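Uncharacterized protein Tm1679 (Thermotoga maritima, PDB 3H3E) is of unknown function but binds zinc and probably works as a metal-dependent enzyme of the metallo-beta-lactamase superfamily. Local coordinates at residues 39-44 against 48-53; 65-70 against 76-81; 85-90 against 130-135. The protein carries 2 engineered substitutions. One frame throughout, in Å; residues are numbered along the deposited sequence.

Interaction 1: 39-44 against 48-53; sequences SVLFDT and DVFLKN
Phe50, on the first turn of helix 49-56, packs against Leu41 of strand 40-42 and Thr44 just after it. The pairing belongs to the beta-alpha-beta unit of strand 40-42, helix 49-56 and strand 64-66, part of the metallo-beta-lactamase fold. The backbones come nearest at Thr44 and Phe50, whose CA atoms are 6.3 Å apart.

Two kinds of interaction dominate the contact, neither of them a hydrogen bond. The first is a CH-pi contact: Thr44 CB stands 4.1 Å from the centroid of the Phe50 ring and only 13° off its normal, so the methine lies over the face. The two side chains run alongside each other in the same direction. On the opposite face of the ring, toward the rim, sits Leu51 CG. The phenyl group is therefore sandwiched between Thr44 and its own helix. A chi1 of 75° sets Phe50 CG between the backbone N and the carbonyl carbon, which helps direct the ring at the strand. The second is apolar: Leu41 CD2 meets Phe50 CE2 at 3.9 Å, the side chains crossing at about a right angle.

Polar partners lie outside the contact or within one segment. Thr44 OG1 is hydrogen-bonded to His74 O, and the Asp43 carboxylate to His74 ND1, which ties the loop after the strand to the region of the metal site. Lys52 NZ makes weak hydrogen bonds, part of a salt bridge, with the carboxylate of Asp48 at the N-cap position. The Thr44 carbonyl also lies over a face of the Phe50 ring, with Thr44 O 3.3 Å from Phe50 CD1.

Interaction 2: 65-70 against 76-81; sequences VLISHG and GGLLYL. With ZN (zinc ion), chain B.
Val65 and Leu78 mark the closest backbone approach, with CA atoms 8.8 Å apart, so the segment 65-70, which begins in strand 64-66, and the 3-10 turn of 76-80 meet through side chains and not through paired main chains. Within the turn, Leu79 N bonds to Gly76 O and Tyr80 N to Gly77 O, each an i to i-3 link.

Ile67 and Leu78 reach toward each other tip to tip: Ile67 CD1 lies 3.7 Å from Leu78 CD1, and Ile67 CG1 also touches that methyl. In Ile67, chi1 of -63° holds CG1 beside the backbone N and anti to the carbonyl carbon, which carries the long branch to Leu78. The other branch of Leu78, CD2, approaches Val65 CG1 at 4.2 Å. The second methyl of Val65, CG2, is 4.2 Å from Leu81 CD1. Val65 thus divides its two methyls between two leucines, and Leu78 its two methyls between Val65 and Ile67. Val86 of the adjoining strand touches both Ile67 and Leu78.

Just beyond the strand the character changes. His69 NE2 binds the zinc ion at 2.3 Å, with His71 and His182 as the other protein ligands. His69 ND1 donates to Ser68 OG at 3.1 Å, 8° from the ring plane, which would steady the imidazole's rotation; Ser68 OG in turn bonds to Asp43 OD2, a second-shell link.

The methyl contacts contain no hydrogen bond and lack directional preference: the contact itself is apolar packing, while the directional side-chain bonds described here lie at the zinc end.

Interaction 3: 85-90 against 130-135; sequences RVWLRK and MFLLGP
Arg89 and Pro135 approach from opposite directions, with Pro135 CD lying over one face of the guanidinium. Pro135 CD stands 3.4 Å above that plane, displaced toward the rim, and is 3.6 Å from Arg89 CZ. The arginine chain is bent at chi2 (-146°) and chi3 (105°), which turns its flat group to meet the proline. Gly134 CA also approaches Arg89 NE, at 4.1 Å, from an oblique position. The guanidinium's polar partners are elsewhere: NH1 forms a salt bridge with Glu91 and bonds to Glu161 O, while NH2 bonds to Glu121 O. These bonds would limit the group's rotation.

Trp87 and Leu132 make the second pairing, their side chains set obliquely. Leu132 CD1 is 4.1 Å from Trp87 CE3 and also touches CB. Trp87 NE1 is hydrogen-bonded to Asp64 OD1.

The end-to-end directions of 87-89 and 132-135 differ by 19°, but the CA atoms of Trp87 and Leu132 are separated by 9.2 Å, as expected for strands of two facing sheets. Strand 85-89 lies between 64-66 and 115-119, and strand 130-133 between 123-127 and 165-170; Val119 of strand 115-119 touches both Trp87 and Leu132.

How the interactions relate
All three contacts are essentially buried, with only Gly134 of interaction 3 partly exposed, and none has a hydrogen bond across its segments. Interactions 1 and 2 are close neighbours, their centres about 9 Å apart, and strands 40-42 and 64-66 adjoin in one sheet through bonds such as Leu41 O to Leu66 N. Interaction 3 reaches that sheet through strand 85-89, which pairs with 65-67, but it alone joins it to the second large sheet. The chemistry follows place: aromatic and aliphatic packing under a helix in interaction 1, purely aliphatic packing beside a zinc ligand in interaction 2, and a mixed indole and guanidinium interface between sheets in interaction 3.

Interaction 1: 39-44 against 48-53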
# COMPACT_ATOMS: atom_id res chain seq x y z
N SER A 39 5.36 12.72 6.93
CA SER A 39 5.43 13.82 5.97
C SER A 39 5.18 13.40 4.53
O SER A 39 5.51 14.13 3.59
CB SER A 39 6.81 14.45 6.06
OG SER A 39 7.80 13.43 6.03
N VAL A 40 4.60 12.23 4.33
CA VAL A 40 4.43 11.72 2.99
C VAL A 40 3.05 11.03 2.91
O VAL A 40 2.61 10.42 3.87
CB VAL A 40 5.60 10.78 2.65
CG1 VAL A 40 5.16 9.34 2.63
CG2 VAL A 40 6.20 11.17 1.34
N LEU A 41 2.35 11.18 1.79
CA LEU A 41 1.05 10.51 1.66
C LEU A 41 1.17 9.26 0.80
O LEU A 41 1.64 9.33 -0.33
CB LEU A 41 -0.02 11.46 1.10
CG LEU A 41 -1.42 10.88 0.83
CD1 LEU A 41 -2.20 10.54 2.11
CD2 LEU A 41 -2.19 11.86 -0.00
N PHE A 42 0.76 8.13 1.35
CA PHE A 42 0.83 6.83 0.67
C PHE A 42 -0.53 6.49 0.11
O PHE A 42 -1.45 6.19 0.86
CB PHE A 42 1.27 5.72 1.64
CG PHE A 42 1.63 4.43 0.96
CD1 PHE A 42 2.92 4.22 0.49
CD2 PHE A 42 0.70 3.43 0.79
CE1 PHE A 42 3.26 3.04 -0.15
CE2 PHE A 42 1.04 2.24 0.17
CZ PHE A 42 2.33 2.05 -0.30
N ASP A 43 -0.65 6.54 -1.22
CA ASP A 43 -1.91 6.31 -1.91
C ASP A 43 -2.99 7.38 -1.65
O ASP A 43 -2.86 8.20 -0.75
CB ASP A 43 -2.43 4.88 -1.65
CG ASP A 43 -1.64 3.83 -2.42
OD1 ASP A 43 -0.75 4.22 -3.19
OD2 ASP A 43 -1.91 2.62 -2.25
N THR A 44 -4.04 7.37 -2.46
CA THR A 44 -5.02 8.44 -2.43
C THR A 44 -6.46 7.99 -2.67
O THR A 44 -7.29 8.81 -3.06
CB THR A 44 -4.69 9.50 -3.51
OG1 THR A 44 -4.75 8.91 -4.80
CG2 THR A 44 -3.31 10.07 -3.30
N ASP A 48 -12.37 11.55 -3.51
CA ASP A 48 -11.87 12.60 -2.62
C ASP A 48 -12.12 12.29 -1.16
O ASP A 48 -11.94 13.15 -0.30
CB ASP A 48 -12.48 13.96 -2.97
CG ASP A 48 -14.00 13.97 -2.88
OD1 ASP A 48 -14.59 12.91 -2.58
OD2 ASP A 48 -14.60 15.04 -3.10
N VAL A 49 -12.52 11.06 -0.87
CA VAL A 49 -12.69 10.62 0.51
C VAL A 49 -11.48 10.92 1.39
O VAL A 49 -11.62 11.39 2.50
CB VAL A 49 -13.07 9.14 0.59
CG1 VAL A 49 -12.87 8.61 2.01
CG2 VAL A 49 -14.50 8.96 0.16
N PHE A 50 -10.28 10.64 0.89
CA PHE A 50 -9.09 10.95 1.67
C PHE A 50 -9.00 12.43 2.07
O PHE A 50 -8.60 12.74 3.18
CB PHE A 50 -7.82 10.47 0.94
CG PHE A 50 -7.40 11.34 -0.22
CD1 PHE A 50 -8.21 11.46 -1.34
CD2 PHE A 50 -6.18 11.99 -0.21
CE1 PHE A 50 -7.82 12.26 -2.42
CE2 PHE A 50 -5.79 12.77 -1.29
CZ PHE A 50 -6.62 12.91 -2.39
N LEU A 51 -9.39 13.33 1.17
CA LEU A 51 -9.32 14.77 1.43
C LEU A 51 -10.34 15.20 2.47
O LEU A 51 -10.07 16.07 3.30
CB LEU A 51 -9.62 15.57 0.17
CG LEU A 51 -8.47 15.82 -0.79
CD1 LEU A 51 -9.00 16.46 -2.08
CD2 LEU A 51 -7.45 16.70 -0.12
N LYS A 52 -11.52 14.62 2.37
CA LYS A 52 -12.61 14.99 3.25
C LYS A 52 -12.29 14.53 4.66
O LYS A 52 -12.51 15.26 5.62
CB LYS A 52 -13.91 14.40 2.74
CG LYS A 52 -14.33 14.95 1.40
CD LYS A 52 -15.84 14.87 1.22
CE LYS A 52 -16.28 13.76 0.27
NZ LYS A 52 -16.76 14.32 -1.03
N ASN A 53 -11.73 13.33 4.77
CA ASN A 53 -11.25 12.83 6.06
C ASN A 53 -10.12 13.68 6.60
O ASN A 53 -10.09 13.99 7.79
CB ASN A 53 -10.84 11.36 5.98
CG ASN A 53 -12.04 10.44 5.81
OD1 ASN A 53 -13.16 10.79 6.19
ND2 ASN A 53 -11.81 9.26 5.24

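Interaction 2: 65-70 against 76-81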
# COMPACT_ATOMS: atom_id res chain seq x y z
N VAL A 65 3.35 12.56 -2.70
CA VAL A 65 2.40 11.46 -2.71
C VAL A 65 3.03 10.26 -3.39
O VAL A 65 3.51 10.36 -4.51
CB VAL A 65 1.13 11.87 -3.47
CG1 VAL A 65 0.11 10.73 -3.44
CG2 VAL A 65 0.58 13.17 -2.90
N LEU A 66 3.03 9.12 -2.70
CA LEU A 66 3.61 7.90 -3.23
C LEU A 66 2.51 6.98 -3.68
O LEU A 66 1.50 6.84 -3.00
CB LEU A 66 4.43 7.18 -2.17
CG LEU A 66 5.23 8.07 -1.24
CD1 LEU A 66 5.89 7.21 -0.21
CD2 LEU A 66 6.26 8.88 -2.01
N ILE A 67 2.71 6.32 -4.81
CA ILE A 67 1.70 5.44 -5.37
C ILE A 67 2.18 4.00 -5.35
O ILE A 67 3.17 3.67 -6.01
CB ILE A 67 1.37 5.83 -6.80
CG1 ILE A 67 0.76 7.23 -6.82
CG2 ILE A 67 0.38 4.85 -7.38
CD1 ILE A 67 -0.52 7.36 -6.02
N SER A 68 1.48 3.15 -4.61
CA SER A 68 1.88 1.75 -4.44
C SER A 68 1.73 0.95 -5.73
O SER A 68 2.51 0.05 -6.00
CB SER A 68 1.06 1.11 -3.33
OG SER A 68 -0.32 1.23 -3.60
N HIS A 69 0.70 1.26 -6.51
CA HIS A 69 0.51 0.65 -7.81
C HIS A 69 -0.59 1.40 -8.58
O HIS A 69 -1.37 2.13 -7.98
CB HIS A 69 0.25 -0.86 -7.70
CG HIS A 69 -1.02 -1.22 -6.99
ND1 HIS A 69 -1.31 -0.80 -5.71
CD2 HIS A 69 -2.07 -1.98 -7.38
CE1 HIS A 69 -2.49 -1.26 -5.35
NE2 HIS A 69 -2.98 -1.99 -6.34
N GLY A 70 -0.63 1.24 -9.89
CA GLY A 70 -1.56 2.02 -10.70
C GLY A 70 -2.98 1.51 -10.84
O GLY A 70 -3.54 1.59 -11.92
N GLY A 76 -6.68 7.07 -7.66
CA GLY A 76 -7.83 7.83 -8.13
C GLY A 76 -8.00 9.20 -7.53
O GLY A 76 -8.42 10.13 -8.21
N GLY A 77 -7.71 9.34 -6.24
CA GLY A 77 -7.85 10.62 -5.59
C GLY A 77 -6.83 11.64 -6.06
O GLY A 77 -6.88 12.80 -5.67
N LEU A 78 -5.88 11.21 -6.89
CA LEU A 78 -4.93 12.14 -7.48
C LEU A 78 -5.65 13.10 -8.41
O LEU A 78 -5.16 14.18 -8.72
CB LEU A 78 -3.86 11.39 -8.26
CG LEU A 78 -2.70 10.87 -7.44
CD1 LEU A 78 -1.85 9.95 -8.30
CD2 LEU A 78 -1.89 12.04 -6.93
N LEU A 79 -6.81 12.69 -8.88
CA LEU A 79 -7.65 13.53 -9.71
C LEU A 79 -8.14 14.74 -8.95
O LEU A 79 -8.73 15.64 -9.53
CB LEU A 79 -8.85 12.74 -10.22
CG LEU A 79 -8.45 11.54 -11.09
CD1 LEU A 79 -9.68 10.82 -11.62
CD2 LEU A 79 -7.56 12.00 -12.21
N TYR A 80 -7.92 14.74 -7.64
CA TYR A 80 -8.39 15.81 -6.77
C TYR A 80 -7.25 16.64 -6.22
O TYR A 80 -7.45 17.52 -5.39
CB TYR A 80 -9.22 15.24 -5.62
CG TYR A 80 -10.48 14.56 -6.08
CD1 TYR A 80 -11.71 15.24 -6.07
CD2 TYR A 80 -10.46 13.25 -6.56
CE1 TYR A 80 -12.87 14.63 -6.51
CE2 TYR A 80 -11.62 12.63 -7.01
CZ TYR A 80 -12.82 13.33 -6.98
OH TYR A 80 -13.97 12.72 -7.41
N LEU A 81 -6.03 16.34 -6.67
CA LEU A 81 -4.85 17.08 -6.24
C LEU A 81 -4.17 17.76 -7.43
O LEU A 81 -4.28 17.30 -8.56
CB LEU A 81 -3.86 16.16 -5.53
CG LEU A 81 -4.38 15.43 -4.29
CD1 LEU A 81 -3.35 14.44 -3.80
CD2 LEU A 81 -4.78 16.41 -3.17
ZN ZN B . -4.78 -3.38 -6.55

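Interaction 3: 85-90 against 130-135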
# COMPACT_ATOMS: atom_id res chain seq x y z
N ARG A 85 4.08 16.13 -5.95
CA ARG A 85 5.13 15.36 -6.57
C ARG A 85 4.76 13.90 -6.39
O ARG A 85 4.76 13.37 -5.28
CB ARG A 85 6.43 15.65 -5.84
CG ARG A 85 7.65 15.06 -6.46
CD ARG A 85 8.73 15.18 -5.45
NE ARG A 85 10.05 15.25 -6.05
CZ ARG A 85 11.16 15.37 -5.34
NH1 ARG A 85 11.09 15.44 -4.01
NH2 ARG A 85 12.33 15.42 -5.96
N VAL A 86 4.40 13.25 -7.49
CA VAL A 86 3.85 11.91 -7.43
C VAL A 86 4.92 10.89 -7.75
O VAL A 86 5.45 10.88 -8.86
CB VAL A 86 2.70 11.72 -8.42
CG1 VAL A 86 2.22 10.29 -8.35
CG2 VAL A 86 1.59 12.70 -8.13
N TRP A 87 5.23 10.05 -6.77
CA TRP A 87 6.26 9.03 -6.91
C TRP A 87 5.62 7.74 -7.38
O TRP A 87 4.96 7.07 -6.60
CB TRP A 87 6.91 8.77 -5.57
CG TRP A 87 7.64 9.94 -5.02
CD1 TRP A 87 7.10 11.10 -4.60
CD2 TRP A 87 9.05 10.05 -4.80
NE1 TRP A 87 8.08 11.94 -4.14
CE2 TRP A 87 9.29 11.31 -4.25
CE3 TRP A 87 10.13 9.20 -5.03
CZ2 TRP A 87 10.57 11.76 -3.91
CZ3 TRP A 87 11.41 9.64 -4.70
CH2 TRP A 87 11.61 10.91 -4.15
N LEU A 88 5.84 7.40 -8.65
CA LEU A 88 5.31 6.17 -9.20
C LEU A 88 6.35 5.44 -10.04
O LEU A 88 7.30 6.04 -10.53
CB LEU A 88 4.07 6.46 -10.05
CG LEU A 88 4.23 7.30 -11.32
CD1 LEU A 88 3.05 7.07 -12.23
CD2 LEU A 88 4.36 8.77 -10.99
N ARG A 89 6.16 4.13 -10.20
CA ARG A 89 6.98 3.34 -11.10
C ARG A 89 6.55 3.56 -12.56
O ARG A 89 5.37 3.65 -12.85
CB ARG A 89 6.88 1.86 -10.76
CG ARG A 89 7.41 1.49 -9.39
CD ARG A 89 8.05 0.11 -9.37
NE ARG A 89 9.51 0.21 -9.33
CZ ARG A 89 10.32 -0.33 -10.22
NH1 ARG A 89 9.84 -1.04 -11.22
NH2 ARG A 89 11.62 -0.17 -10.09
N LYS A 90 7.52 3.63 -13.46
CA LYS A 90 7.22 3.82 -14.88
C LYS A 90 6.08 2.91 -15.32
O LYS A 90 5.23 3.32 -16.09
CB LYS A 90 8.45 3.60 -15.76
CG LYS A 90 9.42 4.78 -15.79
CD LYS A 90 10.52 4.60 -16.84
CE LYS A 90 11.02 5.94 -17.41
NZ LYS A 90 9.98 6.74 -18.16
N MSE A 130 13.24 7.08 5.14
CA MSE A 130 12.13 6.58 4.35
C MSE A 130 12.64 6.07 3.00
O MSE A 130 13.49 6.70 2.38
CB MSE A 130 11.06 7.65 4.16
CG MSE A 130 10.19 7.88 5.41
SE MSE A 130 8.71 8.87 5.14
CE MSE A 130 9.50 10.38 4.60
N PHE A 131 12.13 4.91 2.58
CA PHE A 131 12.56 4.25 1.36
C PHE A 131 11.39 3.62 0.62
O PHE A 131 10.47 3.10 1.23
CB PHE A 131 13.52 3.09 1.68
CG PHE A 131 14.72 3.49 2.45
CD1 PHE A 131 14.69 3.50 3.83
CD2 PHE A 131 15.89 3.84 1.81
CE1 PHE A 131 15.79 3.86 4.56
CE2 PHE A 131 16.99 4.21 2.53
CZ PHE A 131 16.95 4.22 3.91
N LEU A 132 11.46 3.62 -0.70
CA LEU A 132 10.52 2.86 -1.50
C LEU A 132 11.22 1.63 -2.02
O LEU A 132 12.32 1.73 -2.57
CB LEU A 132 10.06 3.68 -2.69
CG LEU A 132 8.92 4.64 -2.44
CD1 LEU A 132 8.79 5.57 -3.62
CD2 LEU A 132 7.63 3.85 -2.20
N LEU A 133 10.58 0.48 -1.85
CA LEU A 133 11.09 -0.76 -2.40
C LEU A 133 10.25 -1.21 -3.58
O LEU A 133 9.02 -1.20 -3.51
CB LEU A 133 11.14 -1.84 -1.32
CG LEU A 133 12.49 -1.80 -0.61
CD1 LEU A 133 12.53 -0.59 0.30
CD2 LEU A 133 12.71 -3.07 0.16
N GLY A 134 10.92 -1.60 -4.65
CA GLY A 134 10.25 -1.92 -5.90
C GLY A 134 9.57 -3.26 -5.86
O GLY A 134 9.46 -3.87 -4.79
N PRO A 135 9.10 -3.74 -7.02
CA PRO A 135 8.31 -4.96 -7.09
C PRO A 135 9.01 -6.09 -6.36
O PRO A 135 10.19 -6.37 -6.63
CB PRO A 135 8.28 -5.25 -8.59
CG PRO A 135 8.68 -4.05 -9.25
CD PRO A 135 9.53 -3.27 -8.34